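Local coordinates for mRNA transport regulator MTR2 (Candida albicans, PDB 1Q42), which affects the transport of mRNA from the nucleus to the cytoplasm, has an NTF2-like fold and interacts with the export factor Mex67, at residues R35-Y44 / Y58-L66; V120-Q131 / I159-L170. All coordinates share one frame; numbering follows the deposited sequence.

Interaction 1 (R35-Y44 / Y58-L66)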
# COMPACT_ATOMS: atom_id res chain seq x y z
N ARG A 35 1.88 7.44 5.91
CA ARG A 35 2.14 7.85 4.53
C ARG A 35 2.01 6.67 3.56
O ARG A 35 1.44 6.79 2.48
CB ARG A 35 3.52 8.47 4.40
CG ARG A 35 3.60 9.91 4.79
CD ARG A 35 4.90 10.57 4.39
NE ARG A 35 6.00 10.17 5.26
CZ ARG A 35 7.05 9.43 4.92
NH1 ARG A 35 7.19 8.94 3.68
NH2 ARG A 35 7.97 9.15 5.83
N PHE A 36 2.57 5.53 3.94
CA PHE A 36 2.46 4.30 3.15
C PHE A 36 0.99 3.91 2.94
O PHE A 36 0.54 3.71 1.82
CB PHE A 36 3.24 3.18 3.84
CG PHE A 36 3.01 1.84 3.23
CD1 PHE A 36 3.53 1.53 1.99
CD2 PHE A 36 2.23 0.91 3.89
CE1 PHE A 36 3.30 0.29 1.43
CE2 PHE A 36 2.00 -0.34 3.32
CZ PHE A 36 2.53 -0.63 2.10
N LEU A 37 0.21 3.89 4.01
CA LEU A 37 -1.21 3.58 3.91
C LEU A 37 -1.98 4.62 3.09
O LEU A 37 -2.87 4.26 2.32
CB LEU A 37 -1.83 3.43 5.30
CG LEU A 37 -1.29 2.23 6.10
CD1 LEU A 37 -1.86 2.18 7.51
CD2 LEU A 37 -1.53 0.90 5.37
N ALA A 38 -1.67 5.90 3.25
CA ALA A 38 -2.32 6.95 2.44
C ALA A 38 -2.11 6.73 0.94
O ALA A 38 -3.02 6.99 0.13
CB ALA A 38 -1.83 8.36 2.87
N SER A 39 -0.94 6.23 0.59
CA SER A 39 -0.60 5.93 -0.78
C SER A 39 -1.44 4.77 -1.34
O SER A 39 -1.72 4.73 -2.54
CB SER A 39 0.91 5.68 -0.94
OG SER A 39 1.33 4.34 -0.70
N LEU A 40 -1.88 3.84 -0.48
CA LEU A 40 -2.81 2.81 -0.92
C LEU A 40 -4.23 3.34 -1.03
O LEU A 40 -5.02 2.83 -1.80
CB LEU A 40 -2.80 1.60 0.02
CG LEU A 40 -1.48 0.86 0.22
CD1 LEU A 40 -1.71 -0.30 1.19
CD2 LEU A 40 -0.89 0.40 -1.11
N ASP A 41 -4.54 4.37 -0.24
CA ASP A 41 -5.88 4.91 -0.11
C ASP A 41 -6.11 6.13 -1.02
O ASP A 41 -7.14 6.79 -0.92
CB ASP A 41 -6.12 5.35 1.33
CG ASP A 41 -6.18 4.20 2.29
OD1 ASP A 41 -6.27 3.02 1.86
OD2 ASP A 41 -6.12 4.42 3.51
N LEU A 42 -5.15 6.41 -1.89
CA LEU A 42 -5.16 7.63 -2.70
C LEU A 42 -6.43 7.80 -3.53
O LEU A 42 -6.83 6.90 -4.28
CB LEU A 42 -3.93 7.64 -3.62
CG LEU A 42 -3.55 8.96 -4.28
CD1 LEU A 42 -3.13 9.99 -3.24
CD2 LEU A 42 -2.43 8.76 -5.28
N LEU A 43 -7.08 8.96 -3.38
CA LEU A 43 -8.25 9.30 -4.16
C LEU A 43 -7.76 9.84 -5.51
O LEU A 43 -6.83 10.64 -5.56
CB LEU A 43 -9.08 10.35 -3.43
CG LEU A 43 -10.38 10.86 -4.06
CD1 LEU A 43 -11.50 9.83 -3.99
CD2 LEU A 43 -10.78 12.15 -3.36
N TYR A 44 -8.39 9.38 -6.58
CA TYR A 44 -8.03 9.82 -7.92
C TYR A 44 -8.67 11.18 -8.15
O TYR A 44 -9.87 11.33 -7.97
CB TYR A 44 -8.55 8.83 -8.95
CG TYR A 44 -8.37 9.28 -10.38
CD1 TYR A 44 -7.12 9.22 -10.99
CD2 TYR A 44 -9.44 9.78 -11.12
CE1 TYR A 44 -6.94 9.63 -12.31
CE2 TYR A 44 -9.27 10.19 -12.44
CZ TYR A 44 -8.02 10.11 -13.02
OH TYR A 44 -7.84 10.53 -14.32
N TYR A 58 -1.75 7.84 -11.89
CA TYR A 58 -2.39 7.48 -10.63
C TYR A 58 -1.83 6.17 -10.08
O TYR A 58 -1.44 6.09 -8.91
CB TYR A 58 -3.90 7.33 -10.80
CG TYR A 58 -4.61 6.78 -9.59
CD1 TYR A 58 -4.78 7.56 -8.45
CD2 TYR A 58 -5.13 5.49 -9.59
CE1 TYR A 58 -5.44 7.06 -7.33
CE2 TYR A 58 -5.79 4.98 -8.47
CZ TYR A 58 -5.95 5.77 -7.35
OH TYR A 58 -6.59 5.30 -6.23
N ALA A 59 -1.83 5.15 -10.91
CA ALA A 59 -1.41 3.83 -10.48
C ALA A 59 0.03 3.81 -9.96
O ALA A 59 0.33 3.10 -9.00
CB ALA A 59 -1.60 2.83 -11.60
N THR A 60 0.92 4.60 -10.57
CA THR A 60 2.33 4.61 -10.15
C THR A 60 2.56 5.27 -8.79
O THR A 60 3.63 5.15 -8.21
CB THR A 60 3.26 5.24 -11.22
OG1 THR A 60 2.86 6.58 -11.49
CG2 THR A 60 3.14 4.52 -12.54
N GLN A 61 1.55 5.95 -8.26
CA GLN A 61 1.64 6.53 -6.91
C GLN A 61 1.19 5.55 -5.82
O GLN A 61 1.42 5.81 -4.65
CB GLN A 61 0.77 7.77 -6.81
CG GLN A 61 1.19 8.89 -7.74
CD GLN A 61 0.24 10.05 -7.67
OE1 GLN A 61 0.24 10.80 -6.68
NE2 GLN A 61 -0.58 10.22 -8.70
N LEU A 62 0.56 4.45 -6.21
CA LEU A 62 0.05 3.47 -5.23
C LEU A 62 1.24 2.71 -4.66
O LEU A 62 2.05 2.18 -5.42
CB LEU A 62 -0.93 2.49 -5.88
CG LEU A 62 -2.18 3.12 -6.54
CD1 LEU A 62 -2.92 2.07 -7.32
CD2 LEU A 62 -3.09 3.78 -5.53
N GLY A 63 1.39 2.70 -3.34
CA GLY A 63 2.55 2.07 -2.74
C GLY A 63 3.88 2.61 -3.24
O GLY A 63 4.84 1.86 -3.47
N SER A 64 3.96 3.92 -3.43
CA SER A 64 5.12 4.50 -4.11
C SER A 64 6.45 4.30 -3.37
O SER A 64 7.52 4.38 -4.00
CB SER A 64 4.91 6.00 -4.35
OG SER A 64 4.75 6.67 -3.13
N ASN A 65 6.39 4.02 -2.07
CA ASN A 65 7.63 3.78 -1.32
C ASN A 65 8.25 2.40 -1.57
O ASN A 65 9.36 2.12 -1.09
CB ASN A 65 7.40 3.99 0.18
CG ASN A 65 7.07 5.44 0.52
OD1 ASN A 65 5.99 5.72 1.03
ND2 ASN A 65 8.00 6.36 0.25
N LEU A 66 7.56 1.54 -2.32
CA LEU A 66 8.11 0.25 -2.70
C LEU A 66 9.29 0.44 -3.63
O LEU A 66 9.28 1.31 -4.48
CB LEU A 66 7.06 -0.60 -3.39
CG LEU A 66 5.92 -1.11 -2.53
CD1 LEU A 66 4.78 -1.61 -3.43
CD2 LEU A 66 6.40 -2.24 -1.61
O HOH W 1 4.21 3.98 -0.26
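With chi1 of 87°, Ser-39 holds its hydroxyl between its backbone N and carbonyl carbon, where OG gives its proton to Phe-36 O one helical turn back and still faces Gly-63, whose N makes a weak hydrogen bond to it at 3.1 Å. A small hydroxyl suits this place, serving helix and loop at once. Water 1 donates to the same OG at 2.9 Å and binds Asn-65 N and OD1, joining the helix end to the type I turn of 63-66; the Asn-65 side chain has its main polar partner at Gly-180. Gly-63 has positive phi, as the third position of the type II turn 61-64 requires, and its bare CA lies close to Ser-39 OG. Tyr-58 OH, which Arg-136 NH1 also bonds, donates to Leu-42 O across 2.5 Å, entering 23° out of the carbonyl plane. The Tyr-44 ring turns its edge to the face of Tyr-58, planes at 89°, while Tyr-44 CB sits over that face 4.2 Å from the centroid. Leu-42 CD2 lies against the Gln-61 side chain, crossing it at about a right angle, 3.6 Å from OE1; Gln-61 NE2 bonds Ser-57 O. The contact thus fastens the end of helix 29-40 and the chain after it to helix 55-59 and its following loop; Phe-36 rests on strand 183-192, and helix 87-96 meets Leu-40 through Phe-91 and Leu-62 through Trp-95.

Interaction 2 (V120-Q131 / I159-L170)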
# COMPACT_ATOMS: atom_id res chain seq x y z
N VAL A 120 12.88 -4.10 10.29
CA VAL A 120 11.65 -4.86 10.11
C VAL A 120 10.53 -4.18 10.89
O VAL A 120 10.69 -3.87 12.06
CB VAL A 120 11.78 -6.26 10.69
CG1 VAL A 120 10.42 -6.98 10.72
CG2 VAL A 120 12.78 -7.05 9.93
N VAL A 121 9.38 -3.99 10.26
CA VAL A 121 8.22 -3.42 10.93
C VAL A 121 7.02 -4.32 10.72
O VAL A 121 6.72 -4.69 9.59
CB VAL A 121 7.82 -2.06 10.34
CG1 VAL A 121 6.63 -1.46 11.11
CG2 VAL A 121 8.95 -1.14 10.35
N HIS A 122 6.34 -4.67 11.80
CA HIS A 122 5.06 -5.35 11.72
C HIS A 122 3.98 -4.38 12.14
O HIS A 122 4.11 -3.68 13.14
CB HIS A 122 5.05 -6.56 12.66
CG HIS A 122 3.70 -7.15 12.86
ND1 HIS A 122 2.86 -6.76 13.89
CD2 HIS A 122 3.00 -8.05 12.13
CE1 HIS A 122 1.72 -7.41 13.80
NE2 HIS A 122 1.79 -8.22 12.76
N PHE A 123 2.90 -4.29 11.37
CA PHE A 123 1.78 -3.49 11.79
C PHE A 123 0.46 -4.17 11.47
O PHE A 123 0.40 -5.06 10.63
CB PHE A 123 1.86 -2.04 11.25
CG PHE A 123 1.55 -1.86 9.78
CD1 PHE A 123 0.24 -1.72 9.34
CD2 PHE A 123 2.58 -1.73 8.84
CE1 PHE A 123 -0.04 -1.48 7.99
CE2 PHE A 123 2.29 -1.51 7.49
CZ PHE A 123 0.97 -1.38 7.08
N SER A 124 -0.56 -3.77 12.22
CA SER A 124 -1.92 -4.24 12.03
C SER A 124 -2.77 -3.01 11.74
O SER A 124 -2.46 -1.92 12.19
CB SER A 124 -2.39 -4.95 13.30
OG SER A 124 -1.53 -6.07 13.57
N ALA A 125 -3.81 -3.19 10.94
CA ALA A 125 -4.76 -2.12 10.63
C ALA A 125 -6.12 -2.74 10.39
O ALA A 125 -6.24 -3.98 10.30
CB ALA A 125 -4.33 -1.34 9.38
N LYS A 126 -7.14 -1.89 10.33
CA LYS A 126 -8.41 -2.26 9.71
C LYS A 126 -8.57 -1.49 8.42
O LYS A 126 -8.08 -0.37 8.29
CB LYS A 126 -9.61 -2.06 10.61
CG LYS A 126 -9.73 -0.75 11.32
CD LYS A 126 -10.67 -0.91 12.53
CE LYS A 126 -10.85 0.41 13.24
NZ LYS A 126 -12.02 0.42 14.14
N VAL A 127 -9.20 -2.12 7.45
CA VAL A 127 -9.41 -1.50 6.14
C VAL A 127 -10.82 -1.77 5.68
O VAL A 127 -11.35 -2.85 5.91
CB VAL A 127 -8.36 -1.96 5.09
CG1 VAL A 127 -8.49 -3.43 4.74
CG2 VAL A 127 -8.46 -1.15 3.80
N ARG A 128 -11.43 -0.78 5.04
CA ARG A 128 -12.70 -0.99 4.38
C ARG A 128 -12.66 -0.42 2.97
O ARG A 128 -11.74 0.34 2.62
CB ARG A 128 -13.86 -0.40 5.17
CG ARG A 128 -13.71 1.01 5.62
CD ARG A 128 -14.73 1.32 6.71
NE ARG A 128 -14.69 2.71 7.11
CZ ARG A 128 -15.45 3.22 8.08
NH1 ARG A 128 -16.29 2.45 8.76
NH2 ARG A 128 -15.34 4.51 8.39
N PHE A 129 -13.65 -0.81 2.18
CA PHE A 129 -13.67 -0.51 0.75
C PHE A 129 -14.99 0.08 0.30
O PHE A 129 -16.05 -0.21 0.86
CB PHE A 129 -13.38 -1.77 -0.07
CG PHE A 129 -12.05 -2.37 0.19
CD1 PHE A 129 -10.95 -2.02 -0.59
CD2 PHE A 129 -11.89 -3.33 1.20
CE1 PHE A 129 -9.72 -2.59 -0.34
CE2 PHE A 129 -10.66 -3.89 1.45
CZ PHE A 129 -9.57 -3.52 0.67
N ASP A 130 -14.89 0.90 -0.74
CA ASP A 130 -16.02 1.56 -1.37
C ASP A 130 -16.96 0.53 -1.99
O ASP A 130 -16.54 -0.29 -2.81
CB ASP A 130 -15.47 2.51 -2.46
CG ASP A 130 -16.51 3.41 -3.06
OD1 ASP A 130 -17.59 3.59 -2.47
OD2 ASP A 130 -16.30 4.02 -4.14
N GLN A 131 -18.24 0.60 -1.61
CA GLN A 131 -19.28 -0.32 -2.05
C GLN A 131 -20.19 0.35 -3.07
O GLN A 131 -21.20 -0.24 -3.48
CB GLN A 131 -20.13 -0.78 -0.87
CG GLN A 131 -19.34 -1.30 0.31
CD GLN A 131 -18.70 -2.64 0.03
OE1 GLN A 131 -19.39 -3.60 -0.34
NE2 GLN A 131 -17.38 -2.72 0.21
N ILE A 159 -19.14 4.86 -0.33
CA ILE A 159 -19.95 4.20 0.69
C ILE A 159 -19.12 3.08 1.29
O ILE A 159 -18.91 2.06 0.66
CB ILE A 159 -21.23 3.61 0.05
CG1 ILE A 159 -22.14 4.72 -0.49
CG2 ILE A 159 -22.00 2.74 1.05
CD1 ILE A 159 -23.10 4.25 -1.58
N TRP A 160 -18.66 3.27 2.52
CA TRP A 160 -17.73 2.31 3.12
C TRP A 160 -18.43 1.02 3.55
O TRP A 160 -19.52 1.05 4.11
CB TRP A 160 -17.00 2.96 4.30
CG TRP A 160 -16.18 4.15 3.91
CD1 TRP A 160 -16.30 5.42 4.38
CD2 TRP A 160 -15.11 4.17 2.96
NE1 TRP A 160 -15.37 6.24 3.78
CE2 TRP A 160 -14.62 5.49 2.90
CE3 TRP A 160 -14.50 3.20 2.16
CZ2 TRP A 160 -13.56 5.86 2.07
CZ3 TRP A 160 -13.45 3.57 1.32
CH2 TRP A 160 -12.99 4.89 1.29
N GLY A 161 -17.81 -0.12 3.27
CA GLY A 161 -18.31 -1.41 3.71
C GLY A 161 -17.78 -1.82 5.08
O GLY A 161 -17.30 -0.99 5.87
N SER A 162 -17.88 -3.12 5.35
CA SER A 162 -17.44 -3.70 6.62
C SER A 162 -15.92 -3.74 6.74
O SER A 162 -15.20 -3.82 5.73
CB SER A 162 -17.99 -5.13 6.74
OG SER A 162 -19.42 -5.13 6.73
N TRP A 163 -15.44 -3.68 7.98
CA TRP A 163 -14.01 -3.76 8.28
C TRP A 163 -13.41 -5.15 7.98
O TRP A 163 -13.98 -6.20 8.38
CB TRP A 163 -13.73 -3.42 9.74
CG TRP A 163 -13.94 -1.96 10.16
CD1 TRP A 163 -14.83 -1.51 11.09
CD2 TRP A 163 -13.21 -0.81 9.71
NE1 TRP A 163 -14.71 -0.14 11.23
CE2 TRP A 163 -13.73 0.31 10.39
CE3 TRP A 163 -12.19 -0.60 8.77
CZ2 TRP A 163 -13.25 1.61 10.18
CZ3 TRP A 163 -11.71 0.71 8.58
CH2 TRP A 163 -12.26 1.79 9.27
N PHE A 164 -12.28 -5.11 7.27
CA PHE A 164 -11.37 -6.22 7.10
C PHE A 164 -10.25 -6.00 8.12
O PHE A 164 -9.93 -4.88 8.44
CB PHE A 164 -10.66 -6.18 5.75
CG PHE A 164 -11.53 -6.52 4.56
CD1 PHE A 164 -11.17 -7.56 3.74
CD2 PHE A 164 -12.63 -5.76 4.23
CE1 PHE A 164 -11.92 -7.87 2.61
CE2 PHE A 164 -13.40 -6.06 3.12
CZ PHE A 164 -13.03 -7.12 2.30
N GLY A 165 -9.63 -7.09 8.55
CA GLY A 165 -8.38 -7.02 9.28
C GLY A 165 -7.22 -7.21 8.33
O GLY A 165 -7.31 -8.02 7.42
N VAL A 166 -6.14 -6.47 8.56
CA VAL A 166 -4.92 -6.57 7.77
C VAL A 166 -3.67 -6.64 8.67
O VAL A 166 -3.59 -5.94 9.67
CB VAL A 166 -4.74 -5.36 6.83
CG1 VAL A 166 -3.50 -5.56 5.94
CG2 VAL A 166 -5.94 -5.18 5.97
N ASP A 167 -2.73 -7.50 8.31
CA ASP A 167 -1.40 -7.53 8.94
C ASP A 167 -0.39 -7.29 7.84
O ASP A 167 -0.51 -7.86 6.75
CB ASP A 167 -1.13 -8.90 9.58
CG ASP A 167 -1.42 -8.94 11.06
OD1 ASP A 167 -2.04 -7.99 11.61
OD2 ASP A 167 -1.13 -9.95 11.77
N VAL A 168 0.61 -6.46 8.11
CA VAL A 168 1.60 -6.14 7.12
C VAL A 168 2.98 -6.27 7.77
O VAL A 168 3.18 -5.80 8.88
CB VAL A 168 1.43 -4.71 6.57
CG1 VAL A 168 2.51 -4.39 5.57
CG2 VAL A 168 0.07 -4.52 5.96
N ASN A 169 3.90 -6.91 7.06
CA ASN A 169 5.29 -6.98 7.44
C ASN A 169 6.13 -6.29 6.36
O ASN A 169 6.03 -6.63 5.21
CB ASN A 169 5.75 -8.43 7.60
CG ASN A 169 5.11 -9.12 8.79
OD1 ASN A 169 5.23 -8.66 9.92
ND2 ASN A 169 4.43 -10.22 8.54
N LEU A 170 6.93 -5.31 6.75
CA LEU A 170 7.81 -4.59 5.83
C LEU A 170 9.26 -4.76 6.28
O LEU A 170 9.54 -4.83 7.48
CB LEU A 170 7.48 -3.09 5.88
CG LEU A 170 6.09 -2.58 5.50
CD1 LEU A 170 6.07 -1.02 5.57
CD2 LEU A 170 5.61 -3.07 4.18
O HOH W 2 -16.72 -0.57 8.57
O HOH W 3 -15.34 -2.93 3.13
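Phe-129 O is gripped by two donors from opposite faces of its carbonyl plane: Gly-161 N at 3.0 Å and Gln-131 NE2 at 2.9 Å. This double acceptor lies at one end of an antiparallel strand pair from the curved sheet of the NTF2-like fold, in which strands 118-129 and 164-173 are neighbours. The ladder runs from Val-121 with Leu-170 to Val-127 with Phe-164, and beyond it the register shifts by one before Asp-130 bridges Trp-160. On the sheet face of Phe-123 and Val-168, Val-168 CB lies over the Phe-123 ring, 3.6 Å from its centroid; the valine presents a compact branched group to the flat ring. A chi1 of 74°, with CG between the backbone N and the carbonyl carbon, swings the ring across so that its face covers Val-168. Phe-129 turns its edge to the face of Phe-164, planes at 77°. On the other face, Ser-124 OG donates to Asp-167 OD1 at 2.8 Å, meeting it from above the carboxylate plane. Farther along, Trp-163 is sandwiched between two long cationic side chains. Lys-126 runs its methylenes across one face and brings NZ within 4.3 Å of the five-membered ring centroid, an off-centre cation-pi contact. The guanidinium of Arg-128 lies flat on the opposite face, planes 6° apart, while water 2 accepts from Arg-128 NH1 at 3.1 Å and donates to Gly-161 O.

How the interactions relate
Interaction 1 and interaction 2 lie in two layers, helices with their loops and the sheet, of one NTF2-like fold, their centres about 14 Å apart. They meet directly at Phe-123: its CZ lies 3.8 Å from Leu-37 CD2 and 4.0 Å from Phe-36 CE2, so helix 29-40 packs on the sheet while its C-terminal end is held by segment 58-66. Leu-33 of the same helix also touches Phe-123. Strand 183-192 serves both: helix 29-40 rests on it through Phe-36, and its Tyr-188 meets Val-166 and Val-168 of the neighbouring strand 164-173. Along the chain the contacts come in series, interaction 1 closing before interaction 2 opens.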